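Local coordinates for protein peptidoglycan synthase activator LpoP (Pseudomonas aeruginosa, PDB 6W5Q) that probably activates a peptidoglycan synthase in cell-wall assembly, as a lipoprotein whose globular C-terminal domain, the part described here, is a tetratricopeptide-repeat fold, at residues A17-A22 with E39-I44; E48-Y53 with P83-G88; E91-A96 with A107-K112. One frame throughout, in Å; residues are numbered along the deposited sequence.

Contact 1: A17-A22 with E39-I44; sequences AMLTTA and ERAQRI. With SO4 (sulfate ion), chain I.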
# COMPACT_ATOMS: atom_id res chain seq x y z
N ALA A 17 7.73 -11.97 8.80
CA ALA A 17 8.97 -12.32 8.11
C ALA A 17 8.96 -11.76 6.68
O ALA A 17 9.95 -11.15 6.24
CB ALA A 17 9.16 -13.83 8.10
N MET A 18 7.85 -11.94 5.96
CA MET A 18 7.77 -11.46 4.59
C MET A 18 7.82 -9.93 4.52
O MET A 18 8.51 -9.36 3.67
CB MET A 18 6.51 -12.00 3.92
CG MET A 18 6.59 -13.50 3.59
SD MET A 18 8.04 -13.92 2.58
CE MET A 18 9.11 -14.74 3.76
N LEU A 19 7.08 -9.26 5.41
CA LEU A 19 7.17 -7.81 5.51
C LEU A 19 8.60 -7.36 5.77
O LEU A 19 9.12 -6.47 5.08
CB LEU A 19 6.24 -7.29 6.62
CG LEU A 19 4.75 -7.58 6.43
CD1 LEU A 19 3.89 -6.72 7.35
CD2 LEU A 19 4.33 -7.39 4.98
N THR A 20 9.24 -7.96 6.78
CA THR A 20 10.63 -7.63 7.09
C THR A 20 11.53 -7.84 5.88
O THR A 20 12.37 -6.99 5.55
CB THR A 20 11.12 -8.50 8.25
OG1 THR A 20 10.40 -8.15 9.43
CG2 THR A 20 12.60 -8.29 8.47
N THR A 21 11.37 -8.98 5.21
CA THR A 21 12.16 -9.25 4.01
C THR A 21 11.86 -8.23 2.92
O THR A 21 12.77 -7.70 2.28
CB THR A 21 11.87 -10.67 3.53
OG1 THR A 21 12.38 -11.59 4.51
CG2 THR A 21 12.53 -10.92 2.19
N ALA A 22 10.57 -7.94 2.69
CA ALA A 22 10.19 -6.91 1.71
C ALA A 22 10.85 -5.58 2.01
O ALA A 22 11.36 -4.91 1.10
CB ALA A 22 8.68 -6.75 1.67
N GLU A 39 3.81 -10.23 -2.46
CA GLU A 39 2.82 -11.14 -3.03
C GLU A 39 2.88 -12.51 -2.36
O GLU A 39 1.88 -13.22 -2.31
CB GLU A 39 3.02 -11.28 -4.55
CG GLU A 39 3.04 -9.97 -5.32
CD GLU A 39 1.65 -9.46 -5.66
OE1 GLU A 39 1.56 -8.40 -6.31
OE2 GLU A 39 0.65 -10.12 -5.28
N ARG A 40 4.04 -12.88 -1.83
CA ARG A 40 4.11 -14.11 -1.05
C ARG A 40 3.42 -13.92 0.30
O ARG A 40 2.75 -14.83 0.80
CB ARG A 40 5.58 -14.55 -0.89
CG ARG A 40 5.81 -15.91 -0.20
CD ARG A 40 7.30 -16.33 -0.21
NE ARG A 40 7.53 -17.77 -0.03
CZ ARG A 40 8.15 -18.31 1.03
NH1 ARG A 40 8.59 -17.54 2.02
NH2 ARG A 40 8.32 -19.64 1.11
N ALA A 41 3.54 -12.73 0.89
CA ALA A 41 2.84 -12.41 2.13
C ALA A 41 1.32 -12.60 1.98
O ALA A 41 0.65 -13.03 2.93
CB ALA A 41 3.17 -10.98 2.55
N GLN A 42 0.77 -12.27 0.80
CA GLN A 42 -0.67 -12.43 0.56
C GLN A 42 -1.11 -13.89 0.55
O GLN A 42 -2.28 -14.17 0.82
CB GLN A 42 -1.07 -11.80 -0.76
CG GLN A 42 -0.89 -10.32 -0.83
CD GLN A 42 -1.77 -9.73 -1.90
OE1 GLN A 42 -2.99 -9.69 -1.75
NE2 GLN A 42 -1.17 -9.30 -2.99
N ARG A 43 -0.22 -14.82 0.19
CA ARG A 43 -0.60 -16.23 0.26
C ARG A 43 -0.89 -16.66 1.69
O ARG A 43 -1.71 -17.56 1.91
CB ARG A 43 0.51 -17.09 -0.35
CG ARG A 43 0.70 -16.89 -1.84
CD ARG A 43 2.01 -17.51 -2.30
NE ARG A 43 2.03 -18.97 -2.15
CZ ARG A 43 3.13 -19.71 -2.26
NH1 ARG A 43 4.28 -19.11 -2.51
NH2 ARG A 43 3.07 -21.03 -2.12
N ILE A 44 -0.23 -16.03 2.66
CA ILE A 44 -0.49 -16.28 4.07
C ILE A 44 -1.64 -15.42 4.59
O ILE A 44 -2.48 -15.88 5.37
CB ILE A 44 0.80 -16.03 4.88
CG1 ILE A 44 1.91 -16.97 4.43
CG2 ILE A 44 0.54 -16.14 6.37
CD1 ILE A 44 3.17 -16.24 4.03
S SO4 I . 7.07 -20.86 -2.09
O1 SO4 I . 7.79 -19.94 -2.98
O2 SO4 I . 6.06 -21.63 -2.79
O3 SO4 I . 8.00 -21.77 -1.43
O4 SO4 I . 6.38 -20.08 -1.07
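Met-18 reaches Arg-40 through a chain that bends twice. Its CG stands anti to the carbonyl carbon (chi1 -73°), and further turns at chi2 and chi3 carry the thioether over toward the neighbouring helix and up to the arginine. Arg-40 answers with the opposite choice: CG lies anti to its backbone N (chi1 -175°), and the chain runs extended as far as NE. The two side chains cross at a slant, with Met-18 SD 3.8 Å from Arg-40 CD and Met-18 CE 3.3 Å from Arg-40 NH1. Sulfur and methyl both lie at the edge of the guanidinium rather than over a face. Nearer the backbones, Met-18 CB packs on Ala-41 CB at 3.8 Å; Leu-19 CD2 touches Ala-41 CB and Ile-44 CD1 touches Met-18 CG, both more loosely.

Another edge of the same guanidinium holds a sulfate ion, probably from the crystallisation liquor. Arg-40 NE donates to its O4 at 2.8 Å, and Arg-40 NH2 reaches the same oxygen at 3.0 Å. Arg-43, bent at chi3, closes in on the anion as well, its NH2 bonding sulfate O2 at 3.1 Å. The negative charge would be expected to ease the approach of these two arginines at the surface.

The helices 13-28 and 31-44 run antiparallel here, their short axes 9.2 Å apart, as a helical hairpin. Helix 49-61 packs against the pair: Leu-19 touches Val-51, and Gln-42 touches Leu-52 and Leu-55.

Contact 2: E48-Y53 with P83-G88; sequences EPQVLY and PALQAG
Leu-85 carries this contact across to Pro-49, Gln-50 and Tyr-53, and its side chain is the one to follow. CB leaves the helix without pointing straight at the other segment, but CG is set anti to the backbone N (chi1 -176°), which sends the branch point across toward helix 49-61. From CG the two methyls part company. CD2 goes to the start of that helix, where it meets Gln-50 CG at 3.7 Å and Pro-49 CB at 3.8 Å. The leucine crosses the proline at about a right angle and the glutamine more obliquely. CD1 turns to the tyrosine, 4.1 Å from Tyr-53 CB and equally far from Tyr-53 CG, so it rests by the root of the ring.

These are the opening turns of helix 49-61 and helix 83-99, which run in nearly the same direction, 25° apart, with helix 65-78 between them in the chain. That is the superhelical stacking of tetratricopeptide repeats, in which helices two apart in sequence lie side by side; a short-axis separation of 10.8 Å lets Leu-85 fill in between the backbones.

One turn further along, Tyr-53 bridges the gap in the other direction. Its ring edge comes up to the backbone of Gly-88, with Tyr-53 CE1 3.6 Å from Gly-88 C and the Gly-88 carbonyl oxygen lying in the ring plane. Having no side chain, Gly-88 lets the ring come this close to its main chain.

The start of helix 49-61 is capped by the residue just before it: Glu-48, in the N-cap position, accepts the N-H of Gln-50 through the anti lone pair of OE1, with Gln-50 N 2.9 Å from Glu-48 OE1 in a nearly straight bond of 165°.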
# COMPACT_ATOMS: atom_id res chain seq x y z
N GLU A 48 -4.88 -8.89 4.78
CA GLU A 48 -4.16 -8.01 5.70
C GLU A 48 -3.95 -6.64 5.05
O GLU A 48 -3.17 -6.54 4.10
CB GLU A 48 -2.82 -8.64 6.11
CG GLU A 48 -1.91 -7.76 6.98
CD GLU A 48 -2.59 -7.17 8.22
OE1 GLU A 48 -2.95 -5.97 8.19
OE2 GLU A 48 -2.74 -7.90 9.22
N PRO A 49 -4.62 -5.59 5.52
CA PRO A 49 -4.42 -4.27 4.90
C PRO A 49 -2.99 -3.77 5.03
O PRO A 49 -2.52 -3.03 4.14
CB PRO A 49 -5.42 -3.37 5.63
CG PRO A 49 -5.86 -4.15 6.85
CD PRO A 49 -5.67 -5.60 6.55
N GLN A 50 -2.27 -4.14 6.08
CA GLN A 50 -0.90 -3.68 6.21
C GLN A 50 -0.01 -4.28 5.12
O GLN A 50 0.91 -3.61 4.63
CB GLN A 50 -0.35 -4.00 7.60
CG GLN A 50 -0.81 -3.00 8.68
CD GLN A 50 0.28 -2.03 9.09
OE1 GLN A 50 1.11 -1.63 8.26
NE2 GLN A 50 0.31 -1.64 10.37
N VAL A 51 -0.30 -5.50 4.69
CA VAL A 51 0.42 -6.05 3.55
C VAL A 51 0.12 -5.24 2.31
O VAL A 51 1.04 -4.86 1.56
CB VAL A 51 0.06 -7.53 3.35
CG1 VAL A 51 0.67 -8.04 2.05
CG2 VAL A 51 0.56 -8.35 4.50
N LEU A 52 -1.16 -4.95 2.07
CA LEU A 52 -1.57 -4.19 0.89
C LEU A 52 -0.99 -2.78 0.91
O LEU A 52 -0.58 -2.25 -0.13
CB LEU A 52 -3.10 -4.17 0.81
CG LEU A 52 -3.61 -5.60 0.59
CD1 LEU A 52 -5.10 -5.73 0.65
CD2 LEU A 52 -3.11 -6.16 -0.73
N TYR A 53 -0.93 -2.17 2.10
CA TYR A 53 -0.34 -0.85 2.24
C TYR A 53 1.10 -0.83 1.74
O TYR A 53 1.49 0.07 0.98
CB TYR A 53 -0.39 -0.42 3.71
CG TYR A 53 0.28 0.90 3.95
CD1 TYR A 53 -0.36 2.10 3.65
CD2 TYR A 53 1.57 0.96 4.48
CE1 TYR A 53 0.25 3.32 3.88
CE2 TYR A 53 2.19 2.17 4.72
CZ TYR A 53 1.52 3.35 4.42
OH TYR A 53 2.13 4.57 4.64
N PRO A 83 -8.01 3.61 11.91
CA PRO A 83 -7.99 4.95 11.30
C PRO A 83 -6.62 5.41 10.84
O PRO A 83 -6.51 6.03 9.77
CB PRO A 83 -8.54 5.85 12.41
CG PRO A 83 -9.19 4.92 13.40
CD PRO A 83 -8.42 3.64 13.32
N ALA A 84 -5.58 5.16 11.63
CA ALA A 84 -4.23 5.52 11.21
C ALA A 84 -3.88 4.87 9.88
O ALA A 84 -3.26 5.49 9.02
CB ALA A 84 -3.22 5.12 12.29
N LEU A 85 -4.29 3.62 9.70
CA LEU A 85 -3.97 2.88 8.48
C LEU A 85 -4.79 3.38 7.30
O LEU A 85 -4.29 3.47 6.18
CB LEU A 85 -4.19 1.39 8.71
CG LEU A 85 -3.82 0.42 7.59
CD1 LEU A 85 -2.47 0.76 6.99
CD2 LEU A 85 -3.82 -1.01 8.11
N GLN A 86 -6.06 3.70 7.54
CA GLN A 86 -6.90 4.24 6.48
C GLN A 86 -6.38 5.59 6.02
O GLN A 86 -6.36 5.87 4.81
CB GLN A 86 -8.33 4.37 6.96
CG GLN A 86 -8.88 3.09 7.55
CD GLN A 86 -10.23 3.30 8.20
OE1 GLN A 86 -10.51 2.77 9.28
NE2 GLN A 86 -11.08 4.06 7.54
N ALA A 87 -5.97 6.44 6.96
CA ALA A 87 -5.32 7.70 6.62
C ALA A 87 -4.10 7.45 5.74
O ALA A 87 -3.92 8.11 4.71
CB ALA A 87 -4.92 8.46 7.90
N GLY A 88 -3.25 6.51 6.14
CA GLY A 88 -2.10 6.17 5.31
C GLY A 88 -2.49 5.73 3.91
O GLY A 88 -1.92 6.20 2.92

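Contact 3: E91-A96 with A107-K112; sequences ELIAQA and ALARQK. With SO4 (sulfate ion), chain J.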
# COMPACT_ATOMS: atom_id res chain seq x y z
N GLU A 91 -3.68 8.65 1.72
CA GLU A 91 -2.54 9.43 1.25
C GLU A 91 -1.84 8.74 0.08
O GLU A 91 -1.47 9.39 -0.90
CB GLU A 91 -1.55 9.69 2.38
CG GLU A 91 -0.26 10.36 1.90
CD GLU A 91 -0.51 11.72 1.20
OE1 GLU A 91 -1.52 12.39 1.53
OE2 GLU A 91 0.31 12.12 0.33
N LEU A 92 -1.67 7.42 0.17
CA LEU A 92 -1.15 6.66 -0.97
C LEU A 92 -2.04 6.81 -2.19
O LEU A 92 -1.54 6.93 -3.32
CB LEU A 92 -1.03 5.18 -0.60
CG LEU A 92 0.33 4.66 -0.14
CD1 LEU A 92 0.86 5.48 1.05
CD2 LEU A 92 0.24 3.16 0.20
N ILE A 93 -3.35 6.78 -2.00
CA ILE A 93 -4.26 6.91 -3.14
C ILE A 93 -4.15 8.31 -3.76
O ILE A 93 -4.15 8.46 -4.98
CB ILE A 93 -5.70 6.59 -2.69
CG1 ILE A 93 -5.81 5.10 -2.33
CG2 ILE A 93 -6.72 7.00 -3.75
CD1 ILE A 93 -7.08 4.73 -1.63
N ALA A 94 -4.05 9.34 -2.91
CA ALA A 94 -3.83 10.70 -3.38
C ALA A 94 -2.58 10.78 -4.23
O ALA A 94 -2.56 11.41 -5.30
CB ALA A 94 -3.72 11.66 -2.19
N GLN A 95 -1.50 10.16 -3.76
CA GLN A 95 -0.23 10.24 -4.48
C GLN A 95 -0.31 9.49 -5.79
O GLN A 95 0.30 9.91 -6.78
CB GLN A 95 0.89 9.70 -3.61
CG GLN A 95 1.07 10.48 -2.34
CD GLN A 95 2.29 10.05 -1.61
OE1 GLN A 95 2.52 10.45 -0.46
NE2 GLN A 95 3.10 9.20 -2.25
N ALA A 96 -1.06 8.39 -5.82
CA ALA A 96 -1.26 7.65 -7.06
C ALA A 96 -2.13 8.43 -8.05
O ALA A 96 -1.91 8.34 -9.27
CB ALA A 96 -1.88 6.29 -6.74
N ALA A 107 -6.83 15.60 -4.26
CA ALA A 107 -7.29 16.45 -3.16
C ALA A 107 -8.46 15.80 -2.44
O ALA A 107 -8.58 15.91 -1.21
CB ALA A 107 -7.70 17.82 -3.69
N LEU A 108 -9.33 15.13 -3.19
CA LEU A 108 -10.48 14.49 -2.59
C LEU A 108 -10.05 13.32 -1.74
O LEU A 108 -10.71 13.00 -0.75
CB LEU A 108 -11.44 14.03 -3.70
CG LEU A 108 -12.14 15.16 -4.46
CD1 LEU A 108 -13.03 14.63 -5.56
CD2 LEU A 108 -12.97 15.99 -3.49
N ALA A 109 -8.94 12.68 -2.10
CA ALA A 109 -8.44 11.57 -1.30
C ALA A 109 -7.79 12.07 -0.04
O ALA A 109 -8.01 11.52 1.04
CB ALA A 109 -7.47 10.73 -2.13
N ARG A 110 -7.00 13.15 -0.14
CA ARG A 110 -6.38 13.73 1.04
C ARG A 110 -7.42 14.29 1.98
O ARG A 110 -7.16 14.43 3.18
CB ARG A 110 -5.40 14.84 0.65
CG ARG A 110 -4.26 14.37 -0.21
CD ARG A 110 -3.00 15.22 -0.02
NE ARG A 110 -1.82 14.48 -0.45
CZ ARG A 110 -1.33 14.50 -1.69
NH1 ARG A 110 -1.91 15.26 -2.62
NH2 ARG A 110 -0.26 13.77 -1.99
N GLN A 111 -8.59 14.66 1.45
CA GLN A 111 -9.71 15.09 2.29
C GLN A 111 -10.23 13.94 3.15
O GLN A 111 -10.61 14.14 4.31
CB GLN A 111 -10.84 15.63 1.42
CG GLN A 111 -11.04 17.10 1.46
CD GLN A 111 -12.40 17.49 0.92
OE1 GLN A 111 -13.25 16.63 0.67
NE2 GLN A 111 -12.63 18.79 0.74
N LYS A 112 -10.27 12.72 2.58
CA LYS A 112 -10.76 11.56 3.32
C LYS A 112 -9.75 11.09 4.34
O LYS A 112 -10.12 10.54 5.37
CB LYS A 112 -11.12 10.42 2.36
CG LYS A 112 -11.88 10.88 1.16
CD LYS A 112 -12.46 9.77 0.33
CE LYS A 112 -13.22 10.39 -0.86
NZ LYS A 112 -13.45 9.42 -1.96
S SO4 J . -14.76 6.14 -2.11
O1 SO4 J . -14.03 6.66 -3.27
O2 SO4 J . -16.00 5.51 -2.57
O3 SO4 J . -13.95 5.13 -1.42
O4 SO4 J . -15.08 7.21 -1.17
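Glu-91 and Arg-110 form a two-pronged salt bridge between antiparallel helices. The arginine grips side-on: Arg-110 NE donates to Glu-91 OE1 at 2.9 Å, and Arg-110 NH2 donates to Glu-91 OE2, also at 2.9 Å. OE1 accepts the N-H on its syn lone pair, though it sits somewhat out of the guanidinium plane; OE2 is close to that plane but is itself met on its syn side from outside the carboxylate plane. The two flat groups are therefore twisted, by 32°. The second bond is the straighter, at 157° against 145°. Glu-91 gets there by a bend at chi2, whereas the arginine runs extended from CG to NE. Arg-110 NH1 finds its own acceptor in Glu-98, further along helix 83-99, which means the guanidinium is shared between two carboxylates on one helix. That shared grip probably fixes its rotation.

Ala-94 CB lies over the centre of one guanidinium face, 3.7 Å above the plane, and it also touches Arg-110 CG at 3.4 Å. Beneath this polar lid the helices meet through small residues, Ala-94 CB packing on Ala-109 CB at 3.9 Å and Ile-93 CG2 also touching Ala-109 CB. On the outer part of helix 103-114, Lys-112 NZ donates to O4 of a sulfate ion, probably from the crystallisation liquor, at 2.9 Å.

Alanines at the interface allow the short axes to come within 7.9 Å, giving a close antiparallel helix pair of the kind tetratricopeptide-repeat domains are built from.

In the fold
The three contacts follow one another along the chain and across the all-helical domain, from the N-terminal hairpin in contact 1 to the C-terminal one in contact 3. Contacts 1 and 3 lie on opposite sides of the chain's centre, their own centres about 26 Å apart. Contact 2 sits between them, its centre about 15 Å from that of contact 1 and about 13 Å from that of contact 3. Val-51 and Leu-52 pack against contact 1, while helix 83-99 belongs to both contacts 2 and 3, where Tyr-53 meets Leu-92. Antiparallel hairpins at the ends and a near-parallel pairing between them are consistent with one continuous stack of tetratricopeptide-repeat type.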